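Local coordinates for beta-ketoacyl-[acyl-carrier-protein] synthase FabY (Pseudomonas aeruginosa, PDB 4CW4), which condenses acetyl-CoA with malonyl-ACP to give acetoacetyl-ACP, the primer of fatty acid synthesis, at residues A470-Y474 and V475-L479; D215-Q218 and P219-A223; A584-Q587 and R588-G592; K400-I403 and S404-G407. One frame throughout, in Å; residues are numbered along the deposited sequence.

Interaction 1 (A470-Y474 and V475-L479); sequences AVKAY and VGHSL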
loop_
_atom_site.group_PDB
_atom_site.type_symbol
_atom_site.label_atom_id
_atom_site.label_comp_id
_atom_site.label_asym_id
_atom_site.label_seq_id
_atom_site.Cartn_x
_atom_site.Cartn_y
_atom_site.Cartn_z
ATOM N N ALA A 470 3.207 -9.630 25.056
ATOM C CA ALA A 470 3.964 -9.007 23.965
ATOM C C ALA A 470 4.557 -10.058 23.023
ATOM O O ALA A 470 5.598 -10.636 23.283
ATOM C CB ALA A 470 5.053 -8.110 24.533
ATOM N N VAL A 471 3.844 -10.316 21.933
ATOM C CA VAL A 471 4.186 -11.422 21.053
ATOM C C VAL A 471 5.562 -11.223 20.397
ATOM O O VAL A 471 6.221 -12.198 20.042
ATOM C CB VAL A 471 3.101 -11.633 19.974
ATOM C CG1 VAL A 471 3.212 -10.560 18.880
ATOM C CG2 VAL A 471 3.169 -13.044 19.396
ATOM N N LYS A 472 6.004 -9.971 20.255
ATOM C CA LYS A 472 7.286 -9.702 19.584
ATOM C C LYS A 472 8.476 -10.232 20.377
ATOM O O LYS A 472 9.569 -10.396 19.833
ATOM C CB LYS A 472 7.468 -8.208 19.295
ATOM C CG LYS A 472 6.466 -7.644 18.276
ATOM C CD LYS A 472 6.641 -6.142 18.073
ATOM C CE LYS A 472 5.610 -5.556 17.106
ATOM N NZ LYS A 472 4.213 -5.753 17.581
ATOM N N ALA A 473 8.281 -10.521 21.661
ATOM C CA ALA A 473 9.343 -11.161 22.433
ATOM C C ALA A 473 9.721 -12.508 21.817
ATOM O O ALA A 473 10.893 -12.925 21.845
ATOM C CB ALA A 473 8.890 -11.363 23.870
ATOM N N TYR A 474 8.705 -13.200 21.314
ATOM C CA TYR A 474 8.874 -14.523 20.708
ATOM C C TYR A 474 9.259 -14.490 19.234
ATOM O O TYR A 474 10.150 -15.236 18.816
ATOM C CB TYR A 474 7.588 -15.344 20.850
ATOM C CG TYR A 474 7.183 -15.624 22.273
ATOM C CD1 TYR A 474 7.789 -16.653 22.986
ATOM C CD2 TYR A 474 6.210 -14.865 22.921
ATOM C CE1 TYR A 474 7.429 -16.945 24.286
ATOM C CE2 TYR A 474 5.854 -15.144 24.239
ATOM C CZ TYR A 474 6.468 -16.191 24.913
ATOM O OH TYR A 474 6.131 -16.492 26.210
ATOM N N VAL A 475 8.542 -13.693 18.435
ATOM C CA VAL A 475 8.658 -13.792 16.982
ATOM C C VAL A 475 9.164 -12.526 16.311
ATOM O O VAL A 475 9.201 -12.452 15.100
ATOM C CB VAL A 475 7.299 -14.201 16.345
ATOM C CG1 VAL A 475 6.849 -15.549 16.897
ATOM C CG2 VAL A 475 6.218 -13.115 16.573
ATOM N N GLY A 476 9.590 -11.553 17.101
ATOM C CA GLY A 476 10.061 -10.306 16.541
ATOM C C GLY A 476 8.941 -9.533 15.883
ATOM O O GLY A 476 7.756 -9.814 16.105
ATOM N N HIS A 477 9.334 -8.538 15.100
ATOM C CA HIS A 477 8.445 -7.559 14.506
ATOM C C HIS A 477 8.346 -7.794 13.005
ATOM O O HIS A 477 9.266 -7.476 12.258
ATOM C CB HIS A 477 9.028 -6.181 14.785
ATOM C CG HIS A 477 8.094 -5.060 14.495
ATOM N ND1 HIS A 477 7.008 -5.207 13.671
ATOM C CD2 HIS A 477 8.071 -3.777 14.931
ATOM C CE1 HIS A 477 6.340 -4.065 13.619
ATOM N NE2 HIS A 477 6.964 -3.179 14.373
ATOM N N SER A 478 7.228 -8.361 12.567
ATOM C CA SER A 478 7.033 -8.715 11.154
ATOM C C SER A 478 6.378 -7.607 10.332
ATOM O O SER A 478 5.860 -7.848 9.242
ATOM C CB SER A 478 6.219 -10.003 11.036
ATOM O OG SER A 478 4.956 -9.814 11.648
ATOM N N LEU A 479 6.451 -6.381 10.832
ATOM C CA LEU A 479 6.140 -5.195 10.032
ATOM C C LEU A 479 4.644 -5.208 9.686
ATOM O O LEU A 479 3.829 -5.119 10.599
ATOM C CB LEU A 479 7.059 -5.085 8.811
ATOM C CG LEU A 479 8.569 -5.061 9.089
ATOM C CD1 LEU A 479 9.342 -4.740 7.824
ATOM C CD2 LEU A 479 8.953 -4.088 10.212
#

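Interaction 2 (D215-Q218 and P219-A223); sequences DNVQ and PDEIA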
loop_
_atom_site.group_PDB
_atom_site.type_symbol
_atom_site.label_atom_id
_atom_site.label_comp_id
_atom_site.label_asym_id
_atom_site.label_seq_id
_atom_site.Cartn_x
_atom_site.Cartn_y
_atom_site.Cartn_z
ATOM N N ASP A 215 -20.477 -21.194 -3.183
ATOM C CA ASP A 215 -21.836 -21.555 -3.617
ATOM C C ASP A 215 -22.922 -20.898 -2.739
ATOM O O ASP A 215 -24.094 -20.830 -3.128
ATOM C CB ASP A 215 -22.048 -23.076 -3.535
ATOM C CG ASP A 215 -21.497 -23.839 -4.732
ATOM O OD1 ASP A 215 -21.132 -23.233 -5.759
ATOM O OD2 ASP A 215 -21.445 -25.088 -4.630
ATOM N N ASN A 216 -22.534 -20.446 -1.546
ATOM C CA ASN A 216 -23.488 -19.885 -0.597
ATOM C C ASN A 216 -23.549 -18.366 -0.530
ATOM O O ASN A 216 -24.294 -17.827 0.278
ATOM C CB ASN A 216 -23.244 -20.449 0.801
ATOM C CG ASN A 216 -23.972 -21.759 1.030
ATOM O OD1 ASN A 216 -25.092 -21.783 1.546
ATOM N ND2 ASN A 216 -23.350 -22.852 0.629
ATOM N N VAL A 217 -22.788 -17.681 -1.380
ATOM C CA VAL A 217 -22.795 -16.214 -1.415
ATOM C C VAL A 217 -22.807 -15.730 -2.866
ATOM O O VAL A 217 -22.600 -16.523 -3.784
ATOM C CB VAL A 217 -21.582 -15.620 -0.641
ATOM C CG1 VAL A 217 -21.619 -16.063 0.822
ATOM C CG2 VAL A 217 -20.260 -16.007 -1.276
ATOM N N GLN A 218 -23.080 -14.446 -3.082
ATOM C CA GLN A 218 -22.953 -13.863 -4.415
ATOM C C GLN A 218 -21.474 -13.665 -4.769
ATOM O O GLN A 218 -20.616 -13.585 -3.886
ATOM C CB GLN A 218 -23.736 -12.550 -4.532
ATOM C CG GLN A 218 -25.230 -12.768 -4.287
ATOM C CD GLN A 218 -26.090 -11.571 -4.611
ATOM O OE1 GLN A 218 -25.692 -10.697 -5.347
ATOM N NE2 GLN A 218 -27.277 -11.526 -4.029
ATOM N N PRO A 219 -21.161 -13.625 -6.070
ATOM C CA PRO A 219 -19.739 -13.567 -6.446
ATOM C C PRO A 219 -18.975 -12.342 -5.919
ATOM O O PRO A 219 -17.768 -12.425 -5.693
ATOM C CB PRO A 219 -19.782 -13.535 -7.986
ATOM C CG PRO A 219 -21.066 -14.214 -8.326
ATOM C CD PRO A 219 -22.043 -13.799 -7.238
ATOM N N ASP A 220 -19.675 -11.231 -5.731
ATOM C CA ASP A 220 -19.063 -10.013 -5.226
ATOM C C ASP A 220 -18.983 -9.960 -3.707
ATOM O O ASP A 220 -18.484 -8.982 -3.166
ATOM C CB ASP A 220 -19.791 -8.773 -5.762
ATOM C CG ASP A 220 -21.256 -8.713 -5.351
ATOM O OD1 ASP A 220 -21.838 -9.772 -5.040
ATOM O OD2 ASP A 220 -21.836 -7.595 -5.397
ATOM N N GLU A 221 -19.451 -11.009 -3.029
ATOM C CA GLU A 221 -19.519 -11.011 -1.560
ATOM C C GLU A 221 -18.334 -11.684 -0.842
ATOM O O GLU A 221 -18.368 -11.941 0.371
ATOM C CB GLU A 221 -20.865 -11.614 -1.107
ATOM C CG GLU A 221 -22.039 -10.675 -1.399
ATOM C CD GLU A 221 -23.385 -11.239 -1.002
ATOM O OE1 GLU A 221 -23.509 -12.488 -0.941
ATOM O OE2 GLU A 221 -24.305 -10.427 -0.749
ATOM N N ILE A 222 -17.297 -11.969 -1.615
ATOM C CA ILE A 222 -16.022 -12.441 -1.097
ATOM C C ILE A 222 -15.054 -11.271 -1.163
ATOM O O ILE A 222 -15.052 -10.539 -2.133
ATOM C CB ILE A 222 -15.441 -13.554 -1.993
ATOM C CG1 ILE A 222 -16.429 -14.701 -2.164
ATOM C CG2 ILE A 222 -14.101 -14.048 -1.455
ATOM C CD1 ILE A 222 -16.700 -15.440 -0.938
ATOM N N ALA A 223 -14.243 -11.079 -0.137
ATOM C CA ALA A 223 -13.276 -9.992 -0.115
ATOM C C ALA A 223 -11.949 -10.499 0.402
ATOM O O ALA A 223 -11.925 -11.361 1.256
ATOM C CB ALA A 223 -13.759 -8.904 0.789
#

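Interaction 3 (A584-Q587 and R588-G592); sequences AYDQ and RALQG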
loop_
_atom_site.group_PDB
_atom_site.type_symbol
_atom_site.label_atom_id
_atom_site.label_comp_id
_atom_site.label_asym_id
_atom_site.label_seq_id
_atom_site.Cartn_x
_atom_site.Cartn_y
_atom_site.Cartn_z
ATOM N N ALA A 584 -9.106 -33.200 10.614
ATOM C CA ALA A 584 -8.460 -34.075 9.643
ATOM C C ALA A 584 -7.391 -33.322 8.853
ATOM O O ALA A 584 -6.322 -33.873 8.558
ATOM C CB ALA A 584 -9.478 -34.684 8.724
ATOM N N TYR A 585 -7.659 -32.066 8.519
ATOM C CA TYR A 585 -6.640 -31.237 7.895
ATOM C C TYR A 585 -5.437 -31.070 8.832
ATOM O O TYR A 585 -4.307 -31.232 8.419
ATOM C CB TYR A 585 -7.193 -29.851 7.465
ATOM C CG TYR A 585 -6.066 -28.881 7.208
ATOM C CD1 TYR A 585 -5.146 -29.135 6.213
ATOM C CD2 TYR A 585 -5.889 -27.761 7.998
ATOM C CE1 TYR A 585 -4.079 -28.310 6.006
ATOM C CE2 TYR A 585 -4.808 -26.907 7.801
ATOM C CZ TYR A 585 -3.900 -27.206 6.812
ATOM O OH TYR A 585 -2.831 -26.385 6.576
ATOM N N ASP A 586 -5.673 -30.692 10.077
ATOM C CA ASP A 586 -4.575 -30.528 11.038
ATOM C C ASP A 586 -3.710 -31.798 11.082
ATOM O O ASP A 586 -2.498 -31.717 11.098
ATOM C CB ASP A 586 -5.157 -30.220 12.423
ATOM C CG ASP A 586 -4.105 -29.929 13.476
ATOM O OD1 ASP A 586 -3.079 -29.271 13.174
ATOM O OD2 ASP A 586 -4.331 -30.339 14.637
ATOM N N GLN A 587 -4.336 -32.970 11.092
ATOM C CA GLN A 587 -3.591 -34.229 11.091
ATOM C C GLN A 587 -2.732 -34.375 9.850
ATOM O O GLN A 587 -1.595 -34.839 9.932
ATOM C CB GLN A 587 -4.561 -35.402 11.164
ATOM C CG GLN A 587 -5.189 -35.587 12.531
ATOM C CD GLN A 587 -4.285 -36.348 13.456
ATOM O OE1 GLN A 587 -4.079 -37.566 13.304
ATOM N NE2 GLN A 587 -3.718 -35.644 14.412
ATOM N N ARG A 588 -3.258 -34.000 8.685
ATOM C CA ARG A 588 -2.442 -34.098 7.485
ATOM C C ARG A 588 -1.281 -33.103 7.554
ATOM O O ARG A 588 -0.153 -33.414 7.160
ATOM C CB ARG A 588 -3.282 -33.835 6.228
ATOM C CG ARG A 588 -4.339 -34.921 5.893
ATOM C CD ARG A 588 -3.845 -36.348 6.056
ATOM N NE ARG A 588 -2.628 -36.617 5.299
ATOM C CZ ARG A 588 -1.690 -37.471 5.670
ATOM N NH1 ARG A 588 -1.817 -38.164 6.781
ATOM N NH2 ARG A 588 -0.618 -37.632 4.931
ATOM N N ALA A 589 -1.565 -31.896 8.031
ATOM C CA ALA A 589 -0.553 -30.848 8.106
ATOM C C ALA A 589 0.590 -31.260 9.030
ATOM O O ALA A 589 1.752 -30.952 8.758
ATOM C CB ALA A 589 -1.187 -29.530 8.540
ATOM N N LEU A 590 0.259 -31.976 10.103
ATOM C CA LEU A 590 1.258 -32.457 11.044
ATOM C C LEU A 590 2.227 -33.386 10.331
ATOM O O LEU A 590 3.414 -33.421 10.651
ATOM C CB LEU A 590 0.600 -33.173 12.232
ATOM C CG LEU A 590 -0.017 -32.225 13.255
ATOM C CD1 LEU A 590 -0.962 -32.963 14.212
ATOM C CD2 LEU A 590 1.078 -31.497 14.032
ATOM N N GLN A 591 1.707 -34.121 9.352
ATOM C CA GLN A 591 2.488 -35.082 8.591
ATOM C C GLN A 591 3.238 -34.438 7.425
ATOM O O GLN A 591 3.956 -35.119 6.691
ATOM C CB GLN A 591 1.571 -36.193 8.075
ATOM C CG GLN A 591 1.087 -37.141 9.150
ATOM C CD GLN A 591 2.071 -38.245 9.428
ATOM O OE1 GLN A 591 2.278 -39.133 8.595
ATOM N NE2 GLN A 591 2.702 -38.193 10.595
ATOM N N GLY A 592 3.081 -33.127 7.260
ATOM C CA GLY A 592 3.714 -32.421 6.166
ATOM C C GLY A 592 2.917 -32.431 4.874
ATOM O O GLY A 592 3.415 -32.048 3.812
#

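Interaction 4 (K400-I403 and S404-G407); sequences KKSI and SAPG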
loop_
_atom_site.group_PDB
_atom_site.type_symbol
_atom_site.label_atom_id
_atom_site.label_comp_id
_atom_site.label_asym_id
_atom_site.label_seq_id
_atom_site.Cartn_x
_atom_site.Cartn_y
_atom_site.Cartn_z
ATOM N N LYS A 400 3.709 16.675 13.520
ATOM C CA LYS A 400 4.900 15.966 13.984
ATOM C C LYS A 400 6.164 16.750 13.673
ATOM O O LYS A 400 6.144 17.696 12.882
ATOM C CB LYS A 400 4.999 14.568 13.344
ATOM C CG LYS A 400 3.799 13.649 13.633
ATOM C CD LYS A 400 3.939 12.254 12.994
ATOM C CE LYS A 400 5.015 11.383 13.665
ATOM N NZ LYS A 400 4.656 11.008 15.067
ATOM N N LYS A 401 7.252 16.359 14.337
ATOM C CA LYS A 401 8.600 16.712 13.914
ATOM C C LYS A 401 9.072 15.525 13.084
ATOM O O LYS A 401 8.582 15.319 11.985
ATOM C CB LYS A 401 9.513 16.930 15.125
ATOM C CG LYS A 401 9.240 18.201 15.870
ATOM C CD LYS A 401 10.143 18.355 17.083
ATOM C CE LYS A 401 9.802 19.614 17.879
ATOM N NZ LYS A 401 10.472 19.604 19.207
ATOM N N SER A 402 9.992 14.727 13.618
ATOM C CA SER A 402 10.406 13.502 12.943
ATOM C C SER A 402 9.187 12.648 12.617
ATOM O O SER A 402 8.332 12.418 13.474
ATOM C CB SER A 402 11.338 12.689 13.831
ATOM O OG SER A 402 11.430 11.362 13.337
ATOM N N ILE A 403 9.127 12.157 11.387
ATOM C CA ILE A 403 7.982 11.387 10.927
ATOM C C ILE A 403 7.898 10.022 11.597
ATOM O O ILE A 403 6.855 9.403 11.581
ATOM C CB ILE A 403 8.017 11.226 9.381
ATOM C CG1 ILE A 403 6.650 10.834 8.811
ATOM C CG2 ILE A 403 9.079 10.209 8.962
ATOM C CD1 ILE A 403 5.507 11.763 9.123
ATOM N N SER A 404 8.995 9.555 12.186
ATOM C CA SER A 404 9.039 8.194 12.722
ATOM C C SER A 404 8.922 8.168 14.239
ATOM O O SER A 404 8.764 7.098 14.828
ATOM C CB SER A 404 10.322 7.471 12.285
ATOM O OG SER A 404 11.470 8.194 12.662
ATOM N N ALA A 405 8.972 9.339 14.870
ATOM C CA ALA A 405 8.851 9.428 16.325
ATOM C C ALA A 405 7.425 9.115 16.780
ATOM O O ALA A 405 6.468 9.339 16.032
ATOM C CB ALA A 405 9.250 10.816 16.802
ATOM N N PRO A 406 7.271 8.611 18.016
ATOM C CA PRO A 406 5.943 8.257 18.520
ATOM C C PRO A 406 5.085 9.489 18.727
ATOM O O PRO A 406 5.626 10.590 18.879
ATOM C CB PRO A 406 6.243 7.607 19.866
ATOM C CG PRO A 406 7.531 8.171 20.284
ATOM C CD PRO A 406 8.314 8.384 19.033
ATOM N N GLY A 407 3.770 9.307 18.742
ATOM C CA GLY A 407 2.877 10.423 18.953
ATOM C C GLY A 407 1.561 10.067 19.610
ATOM O O GLY A 407 1.315 8.923 19.996
HETATM O O HOH W 1 5.178 12.906 17.087
#

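Interaction 1 (A470-Y474 and V475-L479)
K472 lays its chain alongside H477, the two pointing the same way, in the Cys-His-His active site of a thiolase-fold ketosynthase. H477 is a predicted active-site residue, and its side chain lies about 3 Å from that of C286, the inferred active-site cysteine. The contact is a CH-pi one: K472 CE sits 3.6 Å from the centroid of the H477 ring and only 7° off its normal, so a methylene covers the middle of that face. L479 CD2 approaches the opposite face, displaced toward the rim. The lysine runs extended as far as CE and then bends at its last torsion (chi4 60°), which carries NZ to the carbonyl O of H439, the other predicted histidine of the site. Within its own segment the imidazole is also held by L479 N, which donates to H477 ND1 at 3.1 Å, tilted from the ring plane.

The short helix 472-475 runs out just before H477. V475 N reaches V471 O at 3.2 Å, and that oxygen also accepts from Y474 N. G476 N bonds to K472 O at 3.0 Å, and G476 itself leaves the helix with positive phi. On the flank of the turn V471 CG2 and V475 CG2 meet at 4.2 Å, and K472 CG rests on G476 O at 3.3 Å.

Interaction 2 (D215-Q218 and P219-A223)
Q218 and E221 stand at the two ends of a type I beta-turn, with P219 and D220 at its corners and E221 N bonded back to Q218 O at 3.0 Å. V217 and Q218 lead into the turn with extended backbones, and the chain leaves it as strand at I222.

The glutamate side chain then ties the turn a second time. E221 runs out extended (chi2 179°) and folds back over Q218, where OE1 takes the Q218 N-H at 2.9 Å, a nearly straight bond that meets the carboxylate from above its plane. The Q218 amide and E221 carboxylate stack with planes 30° apart. E221 OE2 holds K629 in a salt bridge, while Q218 OE1 accepts from V627 N. Beside them D220 OD1 lies 3.4 Å from Q218 CB and is buried with no polar partner in the model, whereas OD2 pairs with K416 of the second subunit. An apolar contact flanks the turn: V217 CG2 meets I222 CD1 at 3.6 Å, the two side chains crossing at about a right angle.

The turn thus links helix 210-215 to strand 222-225, which pairs in parallel with strands 278-283 and 307-314, and V217 packs on L377 of helix 375-381.

Interaction 3 (A584-Q587 and R588-G592)
A584 O takes the R588 N-H at 3.1 Å, and the aliphatic root of R588 folds over the same oxygen, CG lying 3.5 Å from it. The arginine chain then bends at chi2 and chi3, which brings NE round to a salt bridge with D593.

One residue on, Y585 O receives A589 N at 2.8 Å. The phenol leaves with CG opposite its own backbone N (chi1 163°), and this sends the ring along the helix until CZ comes within 4.0 Å of A589 CB, an oblique approach. D201 OD1 fixes the far end of the ring through the hydroxyl.

D586 O accepts from L590 N at 2.9 Å and also bears the leucine's branch point, L590 CG, at 3.3 Å. The carboxylate turns to other company: OD1 makes a salt bridge with R23 and a hydrogen bond with H28, so this acidic oxygen is gripped twice.

Q587, last in the walk, bends its chain at chi2 (-82°) so that NE2 comes 3.9 Å from L590 CD1; both side chains also touch E45 of helix 40-53. The Q587 carbonyl makes a long, weak bond with Q591 N in the last turn of the helix.

From there G592, with positive phi, and its N bonded back to A589 O, ends the long helix 565-590 in a Schellman motif, the C-terminal close of an alpha-helix.

Interaction 4 (K400-I403 and S404-G407)
K400 brings a charged end to A405: NZ donates to A405 O at 2.6 Å, a short bond whose donor is tilted 30° from the carbonyl plane. Two successive bends, at chi3 (71°) and chi4, curl the chain so that the ammonium comes back to the A405 carbonyl. A water 2.8 Å from K400 NZ carries the link on, donating in its turn to P406 O at 3.0 Å. D397 adds a salt bridge to the same nitrogen, so three acceptors surround it, two neutral and one charged. G407 offers no side chain to crowd NZ.

The hydroxyl bonds gather at S402. Turned away from its own amide nitrogen (chi1 164°), S402 OG accepts from S404 N at 3.2 Å, which makes an ST turn; S404 OG lies 3.2 Å from the same S402 OG. Over the same residues A405 N makes a weak bond to S402 O, closing a type I beta-turn with I403 and S404 at its corners. This turn lies in the loop that joins strand 387-394 to helix 409-425 in the C-terminal half of the ketosynthase.

Apolar contact is slight, S402 CB and A405 CB meeting at 4.1 Å. On the dimer side Y271 of the second subunit bonds through OH to K401 O and packs on I403, while A270 of that subunit lies against K400.

In the fold
Interaction 1 holds the predicted active-site histidine H477 and lies beside C286, the inferred active-site cysteine. Interaction 4 comes nearest to it, about 10 Å away between nearest atoms: P406 is about 9 Å from H439 and S404 about 10 Å from C286, side chain to side chain, so this loop lies close to the active site while touching the second subunit. Interaction 3, without contact to that subunit, lies about 17 Å from interaction 1 between nearest atoms. Interaction 2 also reaches the second subunit, through D220, but is about 19 Å from interaction 1 by the same measure. Interactions 3 and 4, centres 46 Å apart, flank the chain's centre on opposite sides.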